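Local coordinates for malonyl CoA-acyl carrier protein transacylase (Burkholderia pseudomallei, PDB 3G87), which probably transfers the malonyl group from malonyl-CoA to the holo form of acyl carrier protein, releasing CoA, at residues D37-Y42 with D106-L111; Q139-L144 with T152-D157; Q205-H210 with E239-Q244; Y257-A262 with I269-L274. All blocks are in the same frame, centred on the assembly; numbering follows the deposited sequence.

Contact 1: residues D37-Y42 with D106-L111; sequences DAVLGY and DFETGL
Leu40, which meets Leu111 across the contact, also lays its CB over the centre of the Tyr42 ring, on one face and 4.0 Å above the plane. The ring belongs to the turn that follows the helix and leaves the packing itself to aliphatic groups. This is helix-to-helix packing inside the acyl transferase domain: the last turn of helix 30-40 rests on the first turn of helix 107-123. Leu111 carries the contact from the second helix. With its CG anti to the backbone N (chi1 178°), CG and CD2 meet Val39, and both methyls lie near Leu40. Val39 runs past it in the opposite direction, with CG1 3.9 Å from Leu111 CG. Leu40 instead crosses at about a right angle, its CG 4.1 Å from Leu111 CD2 and its two methyls near Leu111 CD1. The other branch of Val39, CG2, looks toward the aliphatic part of Glu108, 4.4 Å from Glu108 CG, a looser touch at the partly exposed margin. Pro64 packs on Leu40, and Tyr67 and Val68 on Leu111, so helix 59-81 also lies against the pair. Each helix is also finished off locally. Gly41, with a positive phi of 81°, is the first residue to leave helix 30-40, while its N still bonds to Asp37 O. At the start of the other helix Asp106 is the N-cap: its OD1 takes Thr109 N at 3.0 Å nearly along the C-O axis, and Thr109 OG1 at 2.8 Å from above the carboxylate plane.

Contact 2: residues Q139-L144 with T152-D157; sequences QIERTL and TAIAND
A single water links Glu141 to Ile154: it donates to Glu141 OE2 at 3.0 Å and accepts from Ile154 N at 2.7 Å, so a helix carboxylate serves the backbone of strand 153-159 indirectly. The same OE2 forms a salt bridge with Arg137, one turn earlier, which helps fix where the carboxylate sits. Beside this polar bridge the packing is aliphatic. Ile154 turns its CD1 onto CG2 of Ile140, 3.6 Å away, the two side chains crossing at about a right angle, and its CG1 lies 3.8 Å from Glu141 OE2. Further along the helix, Leu144 presses CD2 against Thr152 CG2 at 3.9 Å. A chi1 of -60° sets Thr152 OG1 beside the backbone N and CG2 anti to it, which leaves the methyl for Leu144 and OG1 for a hydrogen bond with Glu171. Helix 137-146 joins strand 127-133 to strand 153-159 in a beta-alpha-beta crossover, and the strand order fits the ferredoxin-like small subdomain of these acyltransferases. Further along the strand, Ala155 and Asn156 both face Val164 in a classic beta bulge, while Ile140 also reaches Ile132 and Ile165, on strands 127-133 and 162-168.

Contact 3: residues Q205-H210 with E239-Q244; sequences QAFAAH and EGLAQQ
Phe207 and Leu241 both carry CG anti to the backbone N, at chi1 180° and -161°, and this brings the ring of one and the branch point of the other together between two helices. The ring presents its edge: Leu241 CG lies near the ring plane, 4.1 Å from Phe207 CE2, and Ala242 CA sits close to the same border, 4.2 Å from Phe207 CD2. The aromatic ring therefore slips in beside the backbone of the partner helix instead of lying flat on it. The small residues alongside are consistent with this close approach. Ala208 and Ala242 meet methyl to methyl, their CB atoms 4.0 Å apart, and their CA atoms approach to 5.3 Å. Helices 205-210 and 239-243 run roughly antiparallel, at 154° between their directions, with 9.2 Å between the axes of these short segments. The contact is small and wholly apolar, with alanine at the near point and the larger side chains, both buried, beside it. There Phe207 and Leu241 share Phe96 of helix 94-101; Leu241 also touches Leu99, and Phe207 touches Arg117 and Leu120 of helix 107-123. At the end of the segment, Gln244 is buried and its NE2 bonds to Ser92 O. Ser92 falls in a GxSxG pattern consistent with the nucleophile elbow expected in this family, which ties this segment to the probable active site. Helices 201-211 and 237-243 thus lie side by side against helix 94-101, with helix 107-123 flanking the first of them.

Contact 4: residues Y257-A262 with I269-L274; sequences YLLALA and IEFTEL
Phe271 meets helix 257-262 with the edge of its ring, and two leucines from consecutive positions of the helix divide that edge between them. This is alpha/beta packing in the large part of the acyl transferase domain: helix 251-264 packs on strand 269-273, an outermost strand of the parallel sheet in this chain, with 146° between the directions of segment 257-262 and the strand. Leu258 comes obliquely, its CD1 in the ring plane and 3.9 Å from Phe271 CE1. Leu259 crosses at about a right angle, with CD2 3.8 Å from Phe271 CE2 and nearly as close to CZ. The same methyl of Leu259 lies 3.8 Å from Ile269 CG2, so it is wedged between the two strand residues that face the helix. Ile269 has CG1 anti to its backbone N (chi1 -170°), leaving CG2 in the crowded position between N and the carbonyl carbon, where it faces both Leu259 and Ala262. The short side chain of Ala262 lets the strand come in close, CA to CA 6.1 Å from Ile269, and its CB is 3.8 Å from Ile269 CB. Val284 and Arg288 of helix 279-289 also pack on Phe271, while Phe87 of strand 87-90 meets Leu258. Ile269 CD1 completes the fit, lying 4.1 Å from Leu258 CB and 3.9 Å from Leu258 O.

The four contacts follow one another along the chain, each closing before the next opens, all inside the acyl transferase domain. Contacts 1 and 2 lie on opposite sides of the chain's centre, their centres about 36 Å apart; contact 2 belongs to the antiparallel sheet and contact 4 to the parallel one. Contact 3 lies about 19 Å from contact 1 and 24 Å from contact 2, centre to centre. Helix 107-123, which begins in contact 1, also supplies side chains that pack on contact 3. Helices 237-243 and 251-264, of contacts 3 and 4, are successive. The four cover both sheets and helices packed round them, and contact 3 reaches the probable nucleophile elbow through Gln244 and Ser92.

Contact 1: residues D37-Y42 with D106-L111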
loop_
_atom_site.group_PDB
_atom_site.type_symbol
_atom_site.label_atom_id
_atom_site.label_comp_id
_atom_site.label_asym_id
_atom_site.label_seq_id
_atom_site.Cartn_x
_atom_site.Cartn_y
_atom_site.Cartn_z
ATOM N N ASP A 37 9.378 19.053 2.773
ATOM C CA ASP A 37 10.850 19.204 2.789
ATOM C C ASP A 37 11.360 19.409 4.209
ATOM O O ASP A 37 12.422 18.899 4.554
ATOM C CB ASP A 37 11.360 20.373 1.955
ATOM C CG ASP A 37 10.897 20.339 0.535
ATOM O OD1 ASP A 37 10.544 19.227 0.060
ATOM O OD2 ASP A 37 10.891 21.451 -0.083
ATOM N N ALA A 38 10.646 20.152 5.049
ATOM C CA ALA A 38 11.198 20.365 6.398
ATOM C C ALA A 38 11.161 19.097 7.257
ATOM O O ALA A 38 11.986 18.928 8.162
ATOM C CB ALA A 38 10.516 21.572 7.109
ATOM N N VAL A 39 10.209 18.192 6.984
ATOM C CA VAL A 39 10.063 17.002 7.799
ATOM C C VAL A 39 11.159 16.003 7.410
ATOM O O VAL A 39 11.783 15.311 8.247
ATOM C CB VAL A 39 8.664 16.383 7.612
ATOM C CG1 VAL A 39 8.694 14.891 7.989
ATOM C CG2 VAL A 39 7.554 17.159 8.443
ATOM N N LEU A 40 11.415 15.987 6.106
ATOM C CA LEU A 40 12.230 14.998 5.457
ATOM C C LEU A 40 13.699 15.408 5.368
ATOM O O LEU A 40 14.588 14.535 5.409
ATOM C CB LEU A 40 11.681 14.792 4.052
ATOM C CG LEU A 40 10.398 13.973 3.943
ATOM C CD1 LEU A 40 9.909 14.125 2.544
ATOM C CD2 LEU A 40 10.574 12.480 4.228
ATOM N N GLY A 41 13.959 16.716 5.276
ATOM C CA GLY A 41 15.325 17.202 5.187
ATOM C C GLY A 41 15.876 17.101 3.768
ATOM O O GLY A 41 17.078 17.161 3.571
ATOM N N TYR A 42 15.000 16.976 2.766
ATOM C CA TYR A 42 15.416 17.059 1.359
ATOM C C TYR A 42 14.235 17.495 0.517
ATOM O O TYR A 42 13.102 17.571 1.024
ATOM C CB TYR A 42 15.978 15.714 0.881
ATOM C CG TYR A 42 15.057 14.535 1.038
ATOM C CD1 TYR A 42 13.959 14.366 0.168
ATOM C CD2 TYR A 42 15.290 13.575 2.015
ATOM C CE1 TYR A 42 13.105 13.305 0.275
ATOM C CE2 TYR A 42 14.454 12.498 2.139
ATOM C CZ TYR A 42 13.342 12.362 1.252
ATOM O OH TYR A 42 12.486 11.289 1.335
ATOM N N ASP A 106 -2.935 14.812 10.712
ATOM C CA ASP A 106 -2.734 15.780 9.669
ATOM C C ASP A 106 -1.642 15.384 8.693
ATOM O O ASP A 106 -1.043 14.388 8.849
ATOM C CB ASP A 106 -2.554 17.183 10.218
ATOM C CG ASP A 106 -1.352 17.357 11.053
ATOM O OD1 ASP A 106 -0.438 16.617 11.033
ATOM O OD2 ASP A 106 -1.309 18.312 11.735
ATOM N N PHE A 107 -1.413 16.204 7.696
ATOM C CA PHE A 107 -0.482 15.909 6.626
ATOM C C PHE A 107 0.932 15.668 7.121
ATOM O O PHE A 107 1.525 14.716 6.783
ATOM C CB PHE A 107 -0.538 16.976 5.555
ATOM C CG PHE A 107 0.527 16.877 4.533
ATOM C CD1 PHE A 107 0.503 15.907 3.576
ATOM C CD2 PHE A 107 1.560 17.763 4.518
ATOM C CE1 PHE A 107 1.468 15.842 2.661
ATOM C CE2 PHE A 107 2.511 17.678 3.594
ATOM C CZ PHE A 107 2.467 16.716 2.668
ATOM N N GLU A 108 1.431 16.538 7.957
ATOM C CA GLU A 108 2.746 16.415 8.516
ATOM C C GLU A 108 2.908 15.208 9.398
ATOM O O GLU A 108 3.921 14.603 9.412
ATOM C CB GLU A 108 3.116 17.653 9.326
ATOM C CG GLU A 108 3.520 18.825 8.555
ATOM C CD GLU A 108 3.336 20.137 9.324
ATOM O OE1 GLU A 108 2.440 20.225 10.148
ATOM O OE2 GLU A 108 4.094 21.066 9.108
ATOM N N THR A 109 1.882 14.871 10.136
ATOM C CA THR A 109 1.991 13.807 11.071
ATOM C C THR A 109 2.059 12.483 10.330
ATOM O O THR A 109 2.784 11.643 10.710
ATOM C CB THR A 109 0.867 13.835 12.106
ATOM O OG1 THR A 109 0.938 15.012 12.863
ATOM C CG2 THR A 109 0.986 12.718 13.039
ATOM N N GLY A 110 1.322 12.334 9.252
ATOM C CA GLY A 110 1.370 11.122 8.439
ATOM C C GLY A 110 2.733 10.970 7.794
ATOM O O GLY A 110 3.305 9.862 7.779
ATOM N N LEU A 111 3.297 12.084 7.318
ATOM C CA LEU A 111 4.567 12.048 6.661
ATOM C C LEU A 111 5.609 11.642 7.698
ATOM O O LEU A 111 6.447 10.770 7.441
ATOM C CB LEU A 111 4.890 13.376 5.962
ATOM C CG LEU A 111 6.253 13.490 5.241
ATOM C CD1 LEU A 111 6.404 12.442 4.089
ATOM C CD2 LEU A 111 6.453 14.874 4.707
#

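Contact 2: residues Q139-L144 with T152-D157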
loop_
_atom_site.group_PDB
_atom_site.type_symbol
_atom_site.label_atom_id
_atom_site.label_comp_id
_atom_site.label_asym_id
_atom_site.label_seq_id
_atom_site.Cartn_x
_atom_site.Cartn_y
_atom_site.Cartn_z
ATOM N N GLN A 139 -2.320 -23.261 -4.813
ATOM C CA GLN A 139 -1.274 -23.761 -5.657
ATOM C C GLN A 139 0.089 -23.244 -5.122
ATOM O O GLN A 139 1.049 -23.944 -5.044
ATOM C CB GLN A 139 -1.530 -23.370 -7.132
ATOM C CG GLN A 139 -2.822 -23.942 -7.772
ATOM C CD GLN A 139 -3.104 -23.587 -9.250
ATOM O OE1 GLN A 139 -2.756 -22.544 -9.756
ATOM N NE2 GLN A 139 -3.782 -24.485 -9.918
ATOM N N ILE A 140 0.116 -21.997 -4.726
ATOM C CA ILE A 140 1.322 -21.295 -4.356
ATOM C C ILE A 140 1.863 -21.906 -3.073
ATOM O O ILE A 140 3.024 -22.325 -3.021
ATOM C CB ILE A 140 1.077 -19.762 -4.190
ATOM C CG1 ILE A 140 0.740 -19.105 -5.519
ATOM C CG2 ILE A 140 2.294 -19.074 -3.480
ATOM C CD1 ILE A 140 0.797 -17.552 -5.501
ATOM N N GLU A 141 0.999 -22.002 -2.065
ATOM C CA GLU A 141 1.385 -22.529 -0.768
ATOM C C GLU A 141 1.852 -23.950 -0.833
ATOM O O GLU A 141 2.827 -24.275 -0.177
ATOM C CB GLU A 141 0.303 -22.311 0.286
ATOM C CG GLU A 141 0.089 -20.813 0.565
ATOM C CD GLU A 141 -1.080 -20.519 1.501
ATOM O OE1 GLU A 141 -2.046 -21.310 1.557
ATOM O OE2 GLU A 141 -1.021 -19.472 2.176
ATOM N N ARG A 142 1.222 -24.765 -1.676
ATOM C CA ARG A 142 1.610 -26.181 -1.850
ATOM C C ARG A 142 2.975 -26.227 -2.501
ATOM O O ARG A 142 3.896 -26.920 -2.032
ATOM C CB ARG A 142 0.625 -26.916 -2.761
ATOM C CG ARG A 142 0.724 -28.449 -2.717
ATOM C CD ARG A 142 -0.380 -29.228 -3.508
ATOM N NE ARG A 142 -0.754 -28.584 -4.770
ATOM C CZ ARG A 142 0.052 -28.406 -5.829
ATOM N NH1 ARG A 142 1.325 -28.832 -5.835
ATOM N NH2 ARG A 142 -0.427 -27.769 -6.908
ATOM N N THR A 143 3.109 -25.469 -3.580
ATOM C CA THR A 143 4.342 -25.440 -4.317
ATOM C C THR A 143 5.495 -25.016 -3.419
ATOM O O THR A 143 6.494 -25.689 -3.402
ATOM C CB THR A 143 4.217 -24.530 -5.480
ATOM O OG1 THR A 143 3.269 -25.116 -6.370
ATOM C CG2 THR A 143 5.588 -24.364 -6.170
ATOM N N LEU A 144 5.317 -23.942 -2.652
ATOM C CA LEU A 144 6.324 -23.513 -1.675
ATOM C C LEU A 144 6.643 -24.624 -0.682
ATOM O O LEU A 144 7.822 -24.847 -0.423
ATOM C CB LEU A 144 5.924 -22.216 -0.899
ATOM C CG LEU A 144 5.580 -20.979 -1.741
ATOM C CD1 LEU A 144 4.873 -19.931 -0.858
ATOM C CD2 LEU A 144 6.848 -20.397 -2.408
ATOM N N THR A 152 8.922 -18.601 3.269
ATOM C CA THR A 152 8.293 -17.826 2.257
ATOM C C THR A 152 6.799 -17.961 2.377
ATOM O O THR A 152 6.324 -19.036 2.486
ATOM C CB THR A 152 8.771 -18.263 0.874
ATOM O OG1 THR A 152 10.155 -18.091 0.801
ATOM C CG2 THR A 152 8.153 -17.471 -0.206
ATOM N N ALA A 153 6.085 -16.845 2.354
ATOM C CA ALA A 153 4.615 -16.836 2.437
ATOM C C ALA A 153 3.929 -15.784 1.546
ATOM O O ALA A 153 4.584 -14.956 0.906
ATOM C CB ALA A 153 4.209 -16.627 3.932
ATOM N N ILE A 154 2.599 -15.775 1.524
ATOM C CA ILE A 154 1.917 -14.751 0.810
ATOM C C ILE A 154 1.985 -13.415 1.588
ATOM O O ILE A 154 1.650 -13.344 2.794
ATOM C CB ILE A 154 0.454 -15.100 0.573
ATOM C CG1 ILE A 154 0.309 -16.548 0.103
ATOM C CG2 ILE A 154 -0.198 -14.048 -0.356
ATOM C CD1 ILE A 154 0.619 -16.791 -1.322
ATOM N N ALA A 155 2.374 -12.370 0.869
ATOM C CA ALA A 155 2.490 -11.048 1.457
ATOM C C ALA A 155 1.394 -10.073 1.024
ATOM O O ALA A 155 1.008 -9.204 1.813
ATOM C CB ALA A 155 3.869 -10.456 1.118
ATOM N N ASN A 156 0.986 -10.161 -0.255
ATOM C CA ASN A 156 -0.130 -9.430 -0.847
ATOM C C ASN A 156 -1.120 -10.409 -1.442
ATOM O O ASN A 156 -0.745 -11.249 -2.210
ATOM C CB ASN A 156 0.319 -8.572 -2.044
ATOM C CG ASN A 156 1.221 -7.398 -1.684
ATOM O OD1 ASN A 156 1.645 -7.201 -0.522
ATOM N ND2 ASN A 156 1.509 -6.567 -2.708
ATOM N N ASP A 157 -2.400 -10.300 -1.126
ATOM C CA ASP A 157 -3.366 -11.008 -1.919
ATOM C C ASP A 157 -4.114 -9.939 -2.684
ATOM O O ASP A 157 -4.989 -9.271 -2.132
ATOM C CB ASP A 157 -4.315 -11.821 -1.052
ATOM C CG ASP A 157 -5.469 -12.392 -1.861
ATOM O OD1 ASP A 157 -5.352 -12.575 -3.116
ATOM O OD2 ASP A 157 -6.518 -12.611 -1.242
HETATM O O HOH W 1 1.436 -17.917 2.742
#

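Contact 3: residues Q205-H210 with E239-Q244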
loop_
_atom_site.group_PDB
_atom_site.type_symbol
_atom_site.label_atom_id
_atom_site.label_comp_id
_atom_site.label_asym_id
_atom_site.label_seq_id
_atom_site.Cartn_x
_atom_site.Cartn_y
_atom_site.Cartn_z
ATOM N N GLN A 205 7.628 -3.646 15.621
ATOM C CA GLN A 205 7.722 -3.275 17.006
ATOM C C GLN A 205 8.355 -1.924 17.170
ATOM O O GLN A 205 7.900 -1.152 17.954
ATOM C CB GLN A 205 8.432 -4.322 17.852
ATOM C CG GLN A 205 7.735 -5.654 17.963
ATOM C CD GLN A 205 6.215 -5.576 17.973
ATOM O OE1 GLN A 205 5.620 -5.025 18.865
ATOM N NE2 GLN A 205 5.600 -6.149 16.976
ATOM N N ALA A 206 9.399 -1.658 16.404
ATOM C CA ALA A 206 10.035 -0.343 16.466
ATOM C C ALA A 206 9.002 0.704 16.062
ATOM O O ALA A 206 8.946 1.791 16.670
ATOM C CB ALA A 206 11.286 -0.273 15.570
ATOM N N PHE A 207 8.158 0.367 15.070
ATOM C CA PHE A 207 7.209 1.344 14.514
ATOM C C PHE A 207 6.073 1.561 15.494
ATOM O O PHE A 207 5.628 2.681 15.675
ATOM C CB PHE A 207 6.618 0.889 13.177
ATOM C CG PHE A 207 5.646 1.879 12.592
ATOM C CD1 PHE A 207 6.107 3.100 12.052
ATOM C CD2 PHE A 207 4.285 1.607 12.591
ATOM C CE1 PHE A 207 5.234 4.032 11.536
ATOM C CE2 PHE A 207 3.368 2.566 12.052
ATOM C CZ PHE A 207 3.855 3.791 11.544
ATOM N N ALA A 208 5.613 0.489 16.136
ATOM C CA ALA A 208 4.566 0.590 17.148
ATOM C C ALA A 208 5.041 1.505 18.298
ATOM O O ALA A 208 4.244 2.204 18.913
ATOM C CB ALA A 208 4.212 -0.806 17.704
ATOM N N ALA A 209 6.323 1.511 18.569
ATOM C CA ALA A 209 6.851 2.255 19.665
ATOM C C ALA A 209 6.857 3.710 19.312
ATOM O O ALA A 209 6.588 4.509 20.146
ATOM C CB ALA A 209 8.188 1.784 20.041
ATOM N N HIS A 210 7.153 4.017 18.059
ATOM C CA HIS A 210 7.194 5.361 17.557
ATOM C C HIS A 210 5.781 5.944 17.580
ATOM O O HIS A 210 5.601 7.075 17.894
ATOM C CB HIS A 210 7.846 5.341 16.194
ATOM C CG HIS A 210 7.755 6.605 15.417
ATOM N ND1 HIS A 210 8.470 7.728 15.726
ATOM C CD2 HIS A 210 7.091 6.896 14.293
ATOM C CE1 HIS A 210 8.231 8.662 14.846
ATOM N NE2 HIS A 210 7.392 8.183 13.967
ATOM N N GLU A 239 -3.102 0.333 16.653
ATOM C CA GLU A 239 -3.003 -1.107 16.600
ATOM C C GLU A 239 -3.000 -1.618 15.146
ATOM O O GLU A 239 -2.109 -2.337 14.742
ATOM C CB GLU A 239 -4.119 -1.740 17.422
ATOM C CG GLU A 239 -4.046 -3.227 17.562
ATOM C CD GLU A 239 -5.345 -3.871 18.035
ATOM O OE1 GLU A 239 -6.036 -4.559 17.254
ATOM O OE2 GLU A 239 -5.672 -3.698 19.204
ATOM N N GLY A 240 -3.975 -1.203 14.353
ATOM C CA GLY A 240 -4.125 -1.680 13.000
ATOM C C GLY A 240 -2.991 -1.304 12.133
ATOM O O GLY A 240 -2.568 -2.019 11.273
ATOM N N LEU A 241 -2.464 -0.146 12.417
ATOM C CA LEU A 241 -1.456 0.446 11.610
ATOM C C LEU A 241 -0.187 -0.294 11.794
ATOM O O LEU A 241 0.527 -0.510 10.885
ATOM C CB LEU A 241 -1.311 1.895 12.003
ATOM C CG LEU A 241 -0.628 2.762 10.978
ATOM C CD1 LEU A 241 -1.028 2.367 9.612
ATOM C CD2 LEU A 241 -0.743 4.204 11.199
ATOM N N ALA A 242 0.083 -0.681 13.024
ATOM C CA ALA A 242 1.325 -1.341 13.362
ATOM C C ALA A 242 1.307 -2.778 12.908
ATOM O O ALA A 242 2.206 -3.248 12.306
ATOM C CB ALA A 242 1.540 -1.281 14.751
ATOM N N GLN A 243 0.268 -3.492 13.207
ATOM C CA GLN A 243 0.164 -4.847 12.767
ATOM C C GLN A 243 0.296 -5.006 11.251
ATOM O O GLN A 243 0.760 -5.991 10.780
ATOM C CB GLN A 243 -1.121 -5.420 13.321
ATOM C CG GLN A 243 -0.979 -6.785 13.896
ATOM C CD GLN A 243 -0.036 -6.913 15.057
ATOM O OE1 GLN A 243 -0.021 -6.101 15.975
ATOM N NE2 GLN A 243 0.724 -7.976 15.052
ATOM N N GLN A 244 -0.084 -3.979 10.524
ATOM C CA GLN A 244 -0.030 -3.942 9.069
ATOM C C GLN A 244 1.304 -4.409 8.469
ATOM O O GLN A 244 1.331 -5.137 7.539
ATOM C CB GLN A 244 -0.392 -2.522 8.609
ATOM C CG GLN A 244 -0.893 -2.364 7.236
ATOM C CD GLN A 244 -0.088 -1.381 6.437
ATOM O OE1 GLN A 244 1.086 -1.401 6.470
ATOM N NE2 GLN A 244 -0.728 -0.534 5.738
#

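Contact 4: residues Y257-A262 with I269-L274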
loop_
_atom_site.group_PDB
_atom_site.type_symbol
_atom_site.label_atom_id
_atom_site.label_comp_id
_atom_site.label_asym_id
_atom_site.label_seq_id
_atom_site.Cartn_x
_atom_site.Cartn_y
_atom_site.Cartn_z
ATOM N N TYR A 257 -15.031 -6.866 0.285
ATOM C CA TYR A 257 -15.837 -6.402 1.384
ATOM C C TYR A 257 -16.600 -5.149 0.955
ATOM O O TYR A 257 -17.761 -5.013 1.290
ATOM C CB TYR A 257 -14.991 -6.111 2.639
ATOM C CG TYR A 257 -15.794 -5.496 3.781
ATOM C CD1 TYR A 257 -16.635 -6.289 4.564
ATOM C CD2 TYR A 257 -15.734 -4.115 4.060
ATOM C CE1 TYR A 257 -17.397 -5.721 5.613
ATOM C CE2 TYR A 257 -16.481 -3.542 5.130
ATOM C CZ TYR A 257 -17.294 -4.355 5.917
ATOM O OH TYR A 257 -18.057 -3.835 6.982
ATOM N N LEU A 258 -15.971 -4.244 0.214
ATOM C CA LEU A 258 -16.706 -3.058 -0.229
ATOM C C LEU A 258 -17.790 -3.395 -1.206
ATOM O O LEU A 258 -18.864 -2.813 -1.108
ATOM C CB LEU A 258 -15.800 -1.976 -0.847
ATOM C CG LEU A 258 -14.810 -1.480 0.223
ATOM C CD1 LEU A 258 -13.655 -0.660 -0.359
ATOM C CD2 LEU A 258 -15.520 -0.788 1.385
ATOM N N LEU A 259 -17.512 -4.304 -2.149
ATOM C CA LEU A 259 -18.528 -4.724 -3.138
ATOM C C LEU A 259 -19.802 -5.295 -2.483
ATOM O O LEU A 259 -20.907 -4.906 -2.856
ATOM C CB LEU A 259 -17.941 -5.739 -4.130
ATOM C CG LEU A 259 -16.783 -5.227 -5.012
ATOM C CD1 LEU A 259 -16.287 -6.302 -5.906
ATOM C CD2 LEU A 259 -17.179 -4.013 -5.855
ATOM N N ALA A 260 -19.625 -6.187 -1.494
ATOM C CA ALA A 260 -20.730 -6.779 -0.695
ATOM C C ALA A 260 -21.472 -5.751 0.171
ATOM O O ALA A 260 -22.697 -5.792 0.303
ATOM C CB ALA A 260 -20.202 -7.904 0.194
ATOM N N LEU A 261 -20.742 -4.815 0.752
ATOM C CA LEU A 261 -21.404 -3.758 1.489
ATOM C C LEU A 261 -22.325 -2.878 0.602
ATOM O O LEU A 261 -23.467 -2.569 0.991
ATOM C CB LEU A 261 -20.379 -2.919 2.210
ATOM C CG LEU A 261 -20.936 -2.040 3.335
ATOM C CD1 LEU A 261 -21.795 -2.877 4.343
ATOM C CD2 LEU A 261 -19.786 -1.319 4.039
ATOM N N ALA A 262 -21.858 -2.470 -0.559
ATOM C CA ALA A 262 -22.652 -1.707 -1.488
ATOM C C ALA A 262 -23.929 -2.431 -1.851
ATOM O O ALA A 262 -24.953 -1.855 -1.938
ATOM C CB ALA A 262 -21.883 -1.396 -2.674
ATOM N N ILE A 269 -21.345 1.143 -6.557
ATOM C CA ILE A 269 -20.049 1.543 -5.987
ATOM C C ILE A 269 -18.964 1.765 -7.071
ATOM O O ILE A 269 -18.815 0.987 -8.013
ATOM C CB ILE A 269 -19.559 0.568 -4.905
ATOM C CG1 ILE A 269 -18.349 1.138 -4.168
ATOM C CG2 ILE A 269 -19.322 -0.881 -5.429
ATOM C CD1 ILE A 269 -18.332 0.699 -2.701
ATOM N N GLU A 270 -18.259 2.881 -6.951
ATOM C CA GLU A 270 -17.107 3.156 -7.817
ATOM C C GLU A 270 -15.831 3.371 -6.973
ATOM O O GLU A 270 -15.916 3.637 -5.773
ATOM C CB GLU A 270 -17.387 4.384 -8.679
ATOM C CG GLU A 270 -17.598 5.622 -7.848
ATOM C CD GLU A 270 -17.566 6.908 -8.653
ATOM O OE1 GLU A 270 -16.768 7.034 -9.610
ATOM O OE2 GLU A 270 -18.326 7.817 -8.295
ATOM N N PHE A 271 -14.682 3.307 -7.633
ATOM C CA PHE A 271 -13.346 3.350 -7.034
ATOM C C PHE A 271 -12.461 4.382 -7.711
ATOM O O PHE A 271 -12.164 4.331 -8.916
ATOM C CB PHE A 271 -12.684 1.958 -7.076
ATOM C CG PHE A 271 -13.457 0.916 -6.297
ATOM C CD1 PHE A 271 -13.180 0.667 -4.956
ATOM C CD2 PHE A 271 -14.498 0.197 -6.908
ATOM C CE1 PHE A 271 -13.947 -0.264 -4.265
ATOM C CE2 PHE A 271 -15.253 -0.707 -6.212
ATOM C CZ PHE A 271 -14.956 -0.937 -4.895
ATOM N N THR A 272 -12.026 5.354 -6.945
ATOM C CA THR A 272 -11.262 6.401 -7.551
ATOM C C THR A 272 -9.831 6.296 -7.032
ATOM O O THR A 272 -9.613 6.501 -5.840
ATOM C CB THR A 272 -11.836 7.736 -7.183
ATOM O OG1 THR A 272 -13.259 7.756 -7.454
ATOM C CG2 THR A 272 -11.067 8.882 -7.958
ATOM N N GLU A 273 -8.885 6.002 -7.929
ATOM C CA GLU A 273 -7.502 5.893 -7.557
ATOM C C GLU A 273 -6.903 7.255 -7.483
ATOM O O GLU A 273 -6.892 8.012 -8.499
ATOM C CB GLU A 273 -6.704 5.049 -8.560
ATOM C CG GLU A 273 -5.260 4.737 -8.145
ATOM C CD GLU A 273 -4.685 3.547 -8.921
ATOM O OE1 GLU A 273 -5.333 3.122 -9.914
ATOM O OE2 GLU A 273 -3.607 3.006 -8.564
ATOM N N LEU A 274 -6.400 7.587 -6.286
ATOM C CA LEU A 274 -5.780 8.891 -6.111
ATOM C C LEU A 274 -4.245 8.809 -5.895
ATOM O O LEU A 274 -3.760 8.513 -4.807
ATOM C CB LEU A 274 -6.503 9.637 -5.000
ATOM C CG LEU A 274 -7.930 9.950 -5.477
ATOM C CD1 LEU A 274 -8.824 10.487 -4.355
ATOM C CD2 LEU A 274 -7.922 10.965 -6.630
#